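Benzoylformate Decarboxylase (Polynucleobacter necessarius, PDB 4K9Q) probably catalyses the thiamine diphosphate- and magnesium-dependent decarboxylation of benzoylformate to benzaldehyde and carbon dioxide. Local coordinates at residues A230-E235 and P273-Y278; F239-P244 and F384-P389; L245-L250 and N333-S338; Q260-D265 and F285-S290. All blocks are in the same frame, centred on the assembly; numbering follows the deposited sequence.

Interaction 1 of 4, residues A230-E235 and P273-Y278; sequences AAPFAE and PVFRYY
With chi1 at -173° the R276 chain leaves opposite its amide nitrogen and bends at chi3 (-74°), which carries the guanidinium past the F233 side chain to F233 O and the E235 carboxylate. The loops involved follow strands 228-230 and 266-270 at the C-terminal end of the Rossmann-like parallel sheet of the central domain; the first makes a type II beta turn, A231 to A234, and R276 is the centre of an inverse gamma turn. One nitrogen carries both bonds: R276 NH1 donates to F233 O at 2.9 Å and, in a salt bridge, to E235 OE1 at 2.8 Å. Both acceptors lie near the guanidinium plane, yet OE1 is met from above its carboxylate plane. A water joins E235 OE2 to R276 NH2, and R210 forms a second salt bridge with OE2. A leucine in place of R276 would probably leave F233 O without this donor and E235 with one charged partner fewer. Nearer the backbone, R276 CD packs on F233 CB at 3.5 Å. P232 lays CB 3.6 Å from R276 O, a buried oxygen with no hydrogen-bond partner. The F233 ring meets Y278 obliquely, planes 80° apart, with F233 CZ 3.7 Å from Y278 CD2. The side chain of Y278 is about 5 Å from bound thiamine diphosphate, and its OH bonds to S26 of the second subunit, whose L109 packs on F233 and R276. F275, after a cis peptide bond, brings CD1 to 4.2 Å from P232 CD.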
# COMPACT_ATOMS: atom_id res chain seq x y z
N ALA A 230 -2.25 -37.22 -0.75
CA ALA A 230 -1.54 -35.96 -0.57
C ALA A 230 -2.33 -34.86 -1.26
O ALA A 230 -2.84 -35.04 -2.38
CB ALA A 230 -0.12 -36.06 -1.14
N ALA A 231 -2.46 -33.71 -0.60
CA ALA A 231 -3.11 -32.55 -1.21
C ALA A 231 -2.42 -32.19 -2.54
O ALA A 231 -1.24 -32.49 -2.71
CB ALA A 231 -3.07 -31.37 -0.26
N PRO A 232 -3.16 -31.56 -3.47
CA PRO A 232 -2.52 -31.15 -4.73
C PRO A 232 -1.36 -30.20 -4.46
O PRO A 232 -1.46 -29.33 -3.58
CB PRO A 232 -3.64 -30.41 -5.47
CG PRO A 232 -4.61 -29.98 -4.39
CD PRO A 232 -4.55 -31.09 -3.37
N PHE A 233 -0.27 -30.36 -5.20
CA PHE A 233 0.87 -29.46 -5.05
C PHE A 233 1.37 -29.35 -3.61
O PHE A 233 1.68 -28.26 -3.12
CB PHE A 233 0.54 -28.08 -5.64
CG PHE A 233 0.61 -28.07 -7.14
CD1 PHE A 233 1.83 -27.94 -7.77
CD2 PHE A 233 -0.54 -28.22 -7.91
CE1 PHE A 233 1.91 -27.95 -9.15
CE2 PHE A 233 -0.46 -28.23 -9.30
CZ PHE A 233 0.77 -28.10 -9.91
N ALA A 234 1.45 -30.49 -2.94
CA ALA A 234 2.05 -30.53 -1.61
C ALA A 234 3.56 -30.43 -1.76
O ALA A 234 4.21 -31.32 -2.31
CB ALA A 234 1.66 -31.81 -0.88
N GLU A 235 4.11 -29.33 -1.25
CA GLU A 235 5.51 -28.98 -1.42
C GLU A 235 6.46 -29.93 -0.70
O GLU A 235 7.63 -30.07 -1.09
CB GLU A 235 5.73 -27.55 -0.93
CG GLU A 235 5.40 -27.33 0.56
CD GLU A 235 3.98 -26.84 0.81
OE1 GLU A 235 3.05 -27.21 0.05
OE2 GLU A 235 3.79 -26.09 1.78
N PRO A 273 -4.24 -26.14 2.19
CA PRO A 273 -5.29 -25.31 1.59
C PRO A 273 -6.42 -26.20 1.06
O PRO A 273 -6.22 -27.39 0.74
CB PRO A 273 -4.59 -24.67 0.38
CG PRO A 273 -3.12 -24.83 0.64
CD PRO A 273 -2.98 -26.08 1.44
N VAL A 274 -7.61 -25.63 0.96
CA VAL A 274 -8.73 -26.32 0.35
C VAL A 274 -9.23 -25.46 -0.81
O VAL A 274 -10.03 -24.55 -0.59
CB VAL A 274 -9.86 -26.58 1.39
CG1 VAL A 274 -11.15 -27.06 0.71
CG2 VAL A 274 -9.41 -27.61 2.41
N PHE A 275 -8.74 -25.68 -2.03
CA PHE A 275 -7.61 -26.56 -2.34
C PHE A 275 -6.65 -25.79 -3.24
O PHE A 275 -7.04 -24.80 -3.87
CB PHE A 275 -8.07 -27.79 -3.14
CG PHE A 275 -8.74 -28.84 -2.31
CD1 PHE A 275 -8.01 -29.60 -1.41
CD2 PHE A 275 -10.10 -29.09 -2.46
CE1 PHE A 275 -8.62 -30.59 -0.67
CE2 PHE A 275 -10.72 -30.08 -1.71
CZ PHE A 275 -9.98 -30.83 -0.81
N ARG A 276 -5.41 -26.28 -3.34
CA ARG A 276 -4.40 -25.63 -4.18
C ARG A 276 -4.56 -26.08 -5.63
O ARG A 276 -3.75 -26.85 -6.17
CB ARG A 276 -2.99 -25.91 -3.64
CG ARG A 276 -1.89 -25.15 -4.35
CD ARG A 276 -0.58 -25.38 -3.63
NE ARG A 276 -0.53 -24.62 -2.38
CZ ARG A 276 0.32 -24.88 -1.39
NH1 ARG A 276 1.18 -25.88 -1.51
NH2 ARG A 276 0.30 -24.14 -0.29
N TYR A 277 -5.63 -25.60 -6.25
CA TYR A 277 -5.92 -25.92 -7.65
C TYR A 277 -4.96 -25.19 -8.58
O TYR A 277 -4.33 -24.21 -8.20
CB TYR A 277 -7.34 -25.50 -7.99
CG TYR A 277 -8.45 -26.18 -7.23
CD1 TYR A 277 -8.63 -27.56 -7.30
CD2 TYR A 277 -9.36 -25.44 -6.48
CE1 TYR A 277 -9.68 -28.18 -6.62
CE2 TYR A 277 -10.41 -26.05 -5.80
CZ TYR A 277 -10.56 -27.41 -5.88
OH TYR A 277 -11.61 -28.02 -5.22
N TYR A 278 -4.88 -25.65 -9.82
CA TYR A 278 -4.03 -24.98 -10.80
C TYR A 278 -4.77 -24.80 -12.14
O TYR A 278 -5.22 -23.69 -12.44
CB TYR A 278 -2.69 -25.71 -10.95
CG TYR A 278 -1.72 -25.06 -11.91
CD1 TYR A 278 -1.85 -23.71 -12.26
CD2 TYR A 278 -0.68 -25.79 -12.47
CE1 TYR A 278 -0.97 -23.12 -13.15
CE2 TYR A 278 0.21 -25.20 -13.35
CZ TYR A 278 0.06 -23.87 -13.69
OH TYR A 278 0.95 -23.28 -14.57
O HOH W 1 2.22 -23.97 1.81

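Interaction 2 of 4, residues F239-P244 and F384-P389; sequences FPEDHP and FRINQP
P240 and N387 bring their CA atoms to 4.1 Å where two loops running 115° apart meet, and beside them E241 N donates to I386 O at 2.8 Å. The loop 239-244 turns sharply here, in a type I beta turn from P240 to H243 closed by H243 N to P240 O. The contact joins the central domain to the C-terminal thiamine diphosphate-binding domain. E241 grips I386 twice: besides its backbone donor, its side chain, extended beyond CG (chi2 -178°), runs alongside I386 so that OE1 accepts from I386 N at 3.1 Å. That N-H comes in from above the carboxylate plane, and CG of E241 passes 3.4 Å from I386 O on the way. Both polar backbone atoms of I386 are thus satisfied by one residue. D242 and N387 make the second polar link. N387 ND2 donates to D242 OD2 at 2.9 Å in a nearly straight bond of 174°; OD2 lies in the amide plane of N387, whereas ND2 comes to it from above the carboxylate plane of D242. D242 OD1 meanwhile rests 3.2 Å from N387 CB. R385 packs its CB on E241 CB and its CA near E241 OE1, while its guanidinium leads off to a salt bridge with D382. Around the contact, P240 packs on W214 and I218 of helix 214-224, F384 reaches L356 and L359 of helix 352-361, and F239 and E241 lie against F246 of strand 246-249, so the junction is fitted between two helices and an edge strand.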
# COMPACT_ATOMS: atom_id res chain seq x y z
N PHE A 239 3.02 -37.85 4.14
CA PHE A 239 2.66 -39.20 4.57
C PHE A 239 3.55 -40.22 3.83
O PHE A 239 3.88 -40.03 2.65
CB PHE A 239 1.17 -39.43 4.25
CG PHE A 239 0.58 -40.67 4.89
CD1 PHE A 239 0.43 -41.84 4.16
CD2 PHE A 239 0.13 -40.64 6.20
CE1 PHE A 239 -0.13 -42.97 4.73
CE2 PHE A 239 -0.44 -41.77 6.78
CZ PHE A 239 -0.57 -42.94 6.04
N PRO A 240 3.95 -41.30 4.51
CA PRO A 240 4.82 -42.27 3.82
C PRO A 240 4.13 -42.84 2.58
O PRO A 240 3.03 -43.37 2.66
CB PRO A 240 5.04 -43.37 4.87
CG PRO A 240 3.95 -43.18 5.89
CD PRO A 240 3.69 -41.69 5.91
N GLU A 241 4.79 -42.71 1.44
CA GLU A 241 4.10 -42.97 0.17
C GLU A 241 4.06 -44.45 -0.21
O GLU A 241 3.43 -44.82 -1.22
CB GLU A 241 4.68 -42.09 -0.93
CG GLU A 241 4.50 -40.61 -0.57
CD GLU A 241 5.00 -39.64 -1.62
OE1 GLU A 241 5.87 -40.01 -2.43
OE2 GLU A 241 4.50 -38.49 -1.61
N ASP A 242 4.71 -45.29 0.58
CA ASP A 242 4.58 -46.73 0.41
C ASP A 242 3.69 -47.37 1.49
O ASP A 242 3.54 -48.59 1.54
CB ASP A 242 5.96 -47.41 0.34
CG ASP A 242 6.81 -47.12 1.55
OD1 ASP A 242 6.39 -46.30 2.40
OD2 ASP A 242 7.91 -47.71 1.66
N HIS A 243 3.09 -46.55 2.33
CA HIS A 243 2.17 -47.04 3.36
C HIS A 243 0.92 -47.60 2.67
O HIS A 243 0.42 -47.02 1.70
CB HIS A 243 1.79 -45.91 4.31
CG HIS A 243 1.08 -46.36 5.55
ND1 HIS A 243 -0.25 -46.72 5.56
CD2 HIS A 243 1.52 -46.49 6.82
CE1 HIS A 243 -0.60 -47.07 6.78
NE2 HIS A 243 0.45 -46.93 7.57
N PRO A 244 0.42 -48.75 3.16
CA PRO A 244 -0.75 -49.39 2.53
C PRO A 244 -1.96 -48.48 2.37
O PRO A 244 -2.77 -48.69 1.47
CB PRO A 244 -1.07 -50.55 3.48
CG PRO A 244 -0.29 -50.28 4.74
CD PRO A 244 0.93 -49.54 4.29
N PHE A 384 9.75 -42.33 -7.19
CA PHE A 384 10.31 -41.95 -5.90
C PHE A 384 9.21 -41.87 -4.86
O PHE A 384 8.63 -40.81 -4.62
CB PHE A 384 11.07 -40.61 -6.00
CG PHE A 384 12.45 -40.73 -6.60
CD1 PHE A 384 13.55 -41.01 -5.80
CD2 PHE A 384 12.64 -40.56 -7.97
CE1 PHE A 384 14.82 -41.12 -6.34
CE2 PHE A 384 13.91 -40.66 -8.52
CZ PHE A 384 15.01 -40.95 -7.71
N ARG A 385 8.90 -43.00 -4.24
CA ARG A 385 7.87 -43.02 -3.21
C ARG A 385 8.51 -42.71 -1.86
O ARG A 385 9.13 -43.57 -1.24
CB ARG A 385 7.14 -44.36 -3.22
CG ARG A 385 6.58 -44.65 -4.60
CD ARG A 385 5.78 -45.93 -4.70
NE ARG A 385 5.19 -46.04 -6.03
CZ ARG A 385 4.18 -46.85 -6.35
NH1 ARG A 385 3.65 -47.64 -5.42
NH2 ARG A 385 3.70 -46.87 -7.59
N ILE A 386 8.37 -41.46 -1.43
CA ILE A 386 9.07 -40.93 -0.26
C ILE A 386 8.48 -41.51 1.01
O ILE A 386 7.28 -41.37 1.26
CB ILE A 386 8.91 -39.39 -0.22
CG1 ILE A 386 9.36 -38.78 -1.56
CG2 ILE A 386 9.66 -38.78 0.97
CD1 ILE A 386 10.82 -39.03 -1.90
N ASN A 387 9.31 -42.15 1.83
CA ASN A 387 8.81 -42.83 3.03
C ASN A 387 9.48 -42.40 4.33
O ASN A 387 9.38 -43.08 5.35
CB ASN A 387 8.85 -44.35 2.86
CG ASN A 387 10.25 -44.90 2.68
OD1 ASN A 387 11.25 -44.20 2.88
ND2 ASN A 387 10.33 -46.17 2.31
N GLN A 388 10.15 -41.25 4.29
CA GLN A 388 10.76 -40.67 5.48
C GLN A 388 10.48 -39.17 5.48
O GLN A 388 10.36 -38.57 4.41
CB GLN A 388 12.27 -40.91 5.51
CG GLN A 388 12.69 -42.38 5.64
CD GLN A 388 12.19 -43.04 6.92
OE1 GLN A 388 11.95 -42.38 7.93
NE2 GLN A 388 12.01 -44.36 6.86
N PRO A 389 10.36 -38.57 6.68
CA PRO A 389 10.19 -37.12 6.78
C PRO A 389 11.46 -36.38 6.33
O PRO A 389 12.54 -37.00 6.22
CB PRO A 389 9.96 -36.89 8.28
CG PRO A 389 10.67 -38.03 8.93
CD PRO A 389 10.47 -39.20 8.01
O HOH W 2 6.89 -38.73 -4.79

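Interaction 3 of 4, residues L245-L250 and N333-S338; sequences LFQGAL and NTPQRS
Strand 246-249, outermost on its side of the central parallel sheet within this chain, is bordered by the long connection that leads on to the C-terminal sheet. Q247 and P335 make the one direct hydrogen bond: Q247 NE2 donates to P335 O at 2.8 Å, almost straight at 178°. The same nitrogen gives its other proton to L245 O at 3.0 Å, and both acceptors lie in the amide plane, so the flat group is held against rotation. A bend at chi2 (-62°) curls the glutamine back to reach them. The oxygen of the same amide is packed too: Q247 OE1 lies 3.5 Å from P335 CG. T334 CG2 touches Q247 NE2 and also L245 CD2, the latter at 4.0 Å. R337 runs alongside F246 in the same direction, its NH1 at the ring edge, 3.7 Å from CE2; NH1 also bonds to E241 O and NH2 to Q381 O. A water accepts from R337 N at 2.8 Å and lies beside F246 O. On its other flank the strand pairs with strand 228-230, leaving this edge to side-chain and water-mediated contacts: an interdomain linker laid along the edge strand of a Rossmann-like sheet.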
# COMPACT_ATOMS: atom_id res chain seq x y z
N LEU A 245 -2.10 -47.49 3.24
CA LEU A 245 -3.25 -46.60 3.16
C LEU A 245 -3.07 -45.49 2.12
O LEU A 245 -4.05 -44.86 1.71
CB LEU A 245 -3.56 -45.99 4.54
CG LEU A 245 -4.04 -46.96 5.62
CD1 LEU A 245 -4.29 -46.21 6.92
CD2 LEU A 245 -5.31 -47.67 5.17
N PHE A 246 -1.84 -45.27 1.68
CA PHE A 246 -1.57 -44.13 0.81
C PHE A 246 -2.01 -44.37 -0.62
O PHE A 246 -1.61 -45.37 -1.24
CB PHE A 246 -0.09 -43.75 0.82
CG PHE A 246 0.20 -42.51 0.03
CD1 PHE A 246 -0.20 -41.27 0.51
CD2 PHE A 246 0.85 -42.58 -1.19
CE1 PHE A 246 0.05 -40.12 -0.22
CE2 PHE A 246 1.12 -41.43 -1.91
CZ PHE A 246 0.71 -40.21 -1.43
N GLN A 247 -2.81 -43.46 -1.16
CA GLN A 247 -3.39 -43.64 -2.49
C GLN A 247 -2.62 -42.93 -3.59
O GLN A 247 -2.56 -43.41 -4.72
CB GLN A 247 -4.85 -43.19 -2.49
CG GLN A 247 -5.69 -43.91 -1.43
CD GLN A 247 -5.74 -45.41 -1.66
OE1 GLN A 247 -6.21 -45.87 -2.70
NE2 GLN A 247 -5.25 -46.17 -0.69
N GLY A 248 -2.03 -41.78 -3.27
CA GLY A 248 -1.26 -41.01 -4.23
C GLY A 248 -1.48 -39.52 -4.02
O GLY A 248 -2.02 -39.11 -3.00
N ALA A 249 -1.06 -38.71 -5.00
CA ALA A 249 -1.21 -37.26 -4.95
C ALA A 249 -2.44 -36.87 -5.74
O ALA A 249 -2.64 -37.36 -6.86
CB ALA A 249 0.02 -36.59 -5.54
N LEU A 250 -3.27 -36.00 -5.18
CA LEU A 250 -4.47 -35.58 -5.89
C LEU A 250 -4.11 -34.66 -7.05
O LEU A 250 -3.14 -33.90 -6.99
CB LEU A 250 -5.46 -34.87 -4.95
CG LEU A 250 -6.17 -35.76 -3.93
CD1 LEU A 250 -6.82 -34.91 -2.85
CD2 LEU A 250 -7.18 -36.66 -4.62
N ASN A 333 -11.07 -52.71 3.60
CA ASN A 333 -10.71 -52.93 2.20
C ASN A 333 -10.30 -51.65 1.45
O ASN A 333 -10.61 -51.49 0.27
CB ASN A 333 -11.81 -53.70 1.45
CG ASN A 333 -12.87 -52.80 0.86
OD1 ASN A 333 -12.97 -52.66 -0.36
ND2 ASN A 333 -13.68 -52.19 1.72
N THR A 334 -9.61 -50.75 2.15
CA THR A 334 -8.95 -49.64 1.49
C THR A 334 -7.92 -50.19 0.50
O THR A 334 -7.07 -51.00 0.88
CB THR A 334 -8.23 -48.72 2.49
OG1 THR A 334 -9.20 -48.03 3.28
CG2 THR A 334 -7.35 -47.71 1.76
N PRO A 335 -8.00 -49.77 -0.76
CA PRO A 335 -7.11 -50.38 -1.77
C PRO A 335 -5.64 -50.01 -1.59
O PRO A 335 -5.31 -48.99 -0.99
CB PRO A 335 -7.66 -49.84 -3.09
CG PRO A 335 -8.39 -48.60 -2.74
CD PRO A 335 -8.94 -48.81 -1.35
N GLN A 336 -4.76 -50.87 -2.11
CA GLN A 336 -3.33 -50.63 -2.11
C GLN A 336 -2.94 -50.06 -3.46
O GLN A 336 -3.34 -50.59 -4.50
CB GLN A 336 -2.59 -51.96 -1.90
CG GLN A 336 -1.92 -52.11 -0.55
CD GLN A 336 -0.43 -51.87 -0.64
OE1 GLN A 336 0.07 -51.37 -1.66
NE2 GLN A 336 0.29 -52.22 0.42
N ARG A 337 -2.15 -48.98 -3.47
CA ARG A 337 -1.75 -48.39 -4.75
C ARG A 337 -0.92 -49.38 -5.56
O ARG A 337 -0.22 -50.24 -5.01
CB ARG A 337 -0.99 -47.05 -4.55
CG ARG A 337 0.46 -47.17 -4.14
CD ARG A 337 1.11 -45.78 -3.89
NE ARG A 337 1.46 -45.04 -5.11
CZ ARG A 337 2.38 -44.07 -5.15
NH1 ARG A 337 3.02 -43.74 -4.04
NH2 ARG A 337 2.65 -43.43 -6.28
N SER A 338 -1.01 -49.25 -6.88
CA SER A 338 -0.28 -50.10 -7.81
C SER A 338 1.21 -49.95 -7.59
O SER A 338 1.68 -48.85 -7.27
CB SER A 338 -0.59 -49.71 -9.25
OG SER A 338 -1.98 -49.73 -9.51
O HOH W 3 -1.24 -47.98 -0.98

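Interaction 4 of 4, residues Q260-D265 and F285-S290; sequences QIQGHD and FIPEGS
I261 and Q262 face P287, and the two loops converge until the CA atoms of D265 and S290 are 4.4 Å apart. Each loop leads into a strand of the Rossmann-like central sheet, 266-270 and 291-296, which lie next to each other in parallel; the contact therefore closes the N-terminal ends of that strand pair. P287 opens a type II beta turn to S290, bonded from S290 N to P287 O at 3.0 Å, with G289 at a positive phi where a side chain would press on the preceding carbonyl. No hydrogen bond joins 260-265 to 285-290, and the grip is largely apolar. I261 holds CG1 between its backbone N and carbonyl carbon (chi1 62°), which turns CG1 and CD1 onto the pyrrolidine ring at about a right angle, CD1 resting 3.8 Å from P287 CD. On the neighbouring corner of that ring, P287 CG lies 3.7 Å from Q262 CA and 3.8 Å from I261 O, a buried oxygen that finds no hydrogen-bond partner. I286 adds CG2 at 4.2 Å from I261 CD1. Were P287 an alanine, the loss of CG and CD would probably open a gap beside I261 and Q262 and leave the start of the turn freer to flex. Behind the contact I261 and H264 pack on L201 of strand 201-204, while D265 takes the backbone amides of K198 and N199 with its carboxylate. Where the strands begin, S290 CA and D265 O make a bent CA-H...O contact of 3.2 Å.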
# COMPACT_ATOMS: atom_id res chain seq x y z
N GLN A 260 -11.58 -38.08 -8.06
CA GLN A 260 -10.67 -38.97 -7.35
C GLN A 260 -11.14 -39.32 -5.94
O GLN A 260 -10.78 -40.38 -5.42
CB GLN A 260 -9.26 -38.38 -7.29
CG GLN A 260 -8.59 -38.26 -8.63
CD GLN A 260 -7.18 -37.72 -8.51
OE1 GLN A 260 -6.99 -36.53 -8.22
NE2 GLN A 260 -6.19 -38.59 -8.71
N ILE A 261 -11.95 -38.46 -5.34
CA ILE A 261 -12.35 -38.67 -3.95
C ILE A 261 -13.80 -39.14 -3.81
O ILE A 261 -14.34 -39.22 -2.71
CB ILE A 261 -12.06 -37.42 -3.06
CG1 ILE A 261 -12.87 -36.21 -3.54
CG2 ILE A 261 -10.55 -37.12 -3.05
CD1 ILE A 261 -12.82 -34.99 -2.59
N GLN A 262 -14.44 -39.44 -4.94
CA GLN A 262 -15.81 -39.95 -4.92
C GLN A 262 -15.93 -41.23 -4.09
O GLN A 262 -14.99 -42.02 -3.99
CB GLN A 262 -16.31 -40.21 -6.34
CG GLN A 262 -16.64 -38.94 -7.11
CD GLN A 262 -17.14 -39.23 -8.52
OE1 GLN A 262 -17.02 -40.35 -9.01
NE2 GLN A 262 -17.70 -38.21 -9.17
N GLY A 263 -17.10 -41.43 -3.47
CA GLY A 263 -17.37 -42.65 -2.73
C GLY A 263 -17.11 -42.53 -1.23
O GLY A 263 -17.16 -43.53 -0.51
N HIS A 264 -16.82 -41.31 -0.78
CA HIS A 264 -16.52 -41.08 0.63
C HIS A 264 -17.41 -39.96 1.17
O HIS A 264 -17.51 -38.90 0.56
CB HIS A 264 -15.04 -40.75 0.79
CG HIS A 264 -14.14 -41.85 0.34
ND1 HIS A 264 -13.75 -42.88 1.17
CD2 HIS A 264 -13.59 -42.11 -0.87
CE1 HIS A 264 -12.98 -43.71 0.50
NE2 HIS A 264 -12.87 -43.28 -0.74
N ASP A 265 -18.05 -40.21 2.31
CA ASP A 265 -19.02 -39.24 2.83
C ASP A 265 -18.39 -38.05 3.55
O ASP A 265 -18.95 -36.95 3.56
CB ASP A 265 -20.06 -39.92 3.74
CG ASP A 265 -19.44 -40.69 4.90
OD1 ASP A 265 -18.24 -41.03 4.84
OD2 ASP A 265 -20.17 -40.97 5.87
N PHE A 285 -16.61 -28.97 -5.91
CA PHE A 285 -15.43 -29.04 -5.03
C PHE A 285 -15.29 -30.42 -4.36
O PHE A 285 -14.19 -30.95 -4.27
CB PHE A 285 -15.45 -27.94 -3.97
CG PHE A 285 -15.56 -26.56 -4.54
CD1 PHE A 285 -14.58 -26.07 -5.40
CD2 PHE A 285 -16.63 -25.74 -4.22
CE1 PHE A 285 -14.69 -24.80 -5.93
CE2 PHE A 285 -16.73 -24.47 -4.76
CZ PHE A 285 -15.75 -23.99 -5.60
N ILE A 286 -16.40 -30.97 -3.88
CA ILE A 286 -16.39 -32.30 -3.29
C ILE A 286 -17.63 -33.04 -3.78
O ILE A 286 -18.59 -32.41 -4.22
CB ILE A 286 -16.37 -32.25 -1.74
CG1 ILE A 286 -17.56 -31.46 -1.20
CG2 ILE A 286 -15.05 -31.66 -1.23
CD1 ILE A 286 -17.65 -31.46 0.31
N PRO A 287 -17.60 -34.38 -3.71
CA PRO A 287 -18.72 -35.17 -4.26
C PRO A 287 -20.05 -34.80 -3.64
O PRO A 287 -20.13 -34.52 -2.44
CB PRO A 287 -18.34 -36.61 -3.87
CG PRO A 287 -16.86 -36.59 -3.73
CD PRO A 287 -16.55 -35.24 -3.14
N GLU A 288 -21.10 -34.78 -4.46
CA GLU A 288 -22.44 -34.53 -3.97
C GLU A 288 -22.71 -35.44 -2.77
O GLU A 288 -22.40 -36.63 -2.80
CB GLU A 288 -23.47 -34.81 -5.08
CG GLU A 288 -24.75 -34.00 -4.97
CD GLU A 288 -24.69 -32.70 -5.76
OE1 GLU A 288 -24.76 -32.76 -7.01
OE2 GLU A 288 -24.56 -31.63 -5.14
N GLY A 289 -23.27 -34.88 -1.71
CA GLY A 289 -23.60 -35.67 -0.54
C GLY A 289 -22.52 -35.69 0.52
O GLY A 289 -22.81 -35.96 1.69
N SER A 290 -21.28 -35.41 0.13
CA SER A 290 -20.19 -35.38 1.09
C SER A 290 -20.09 -34.02 1.78
O SER A 290 -20.73 -33.04 1.37
CB SER A 290 -18.85 -35.74 0.43
OG SER A 290 -18.49 -34.78 -0.55

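In the fold
Three of the contacts follow the central six-stranded parallel sheet: interaction 4 lies at the N-terminal ends of strands 266-270 and 291-296, interaction 1 beyond the C-terminal ends of 228-230 and 266-270, and interaction 3 along edge strand 246-249. Their centres lie 16 to 17 Å apart, joined by the A230 pairing with G248 and L250, by L250 against I261, and by Y277 OH on F285. Interaction 2, its centre about 11 Å from that of interaction 3, ties this domain to the C-terminal one, and R385 NH2 to S338 O links the two. Interactions 3 and 4 are nested within the loop closed by interaction 2, whereas interaction 1 crosses it and approaches the cofactor and the second subunit.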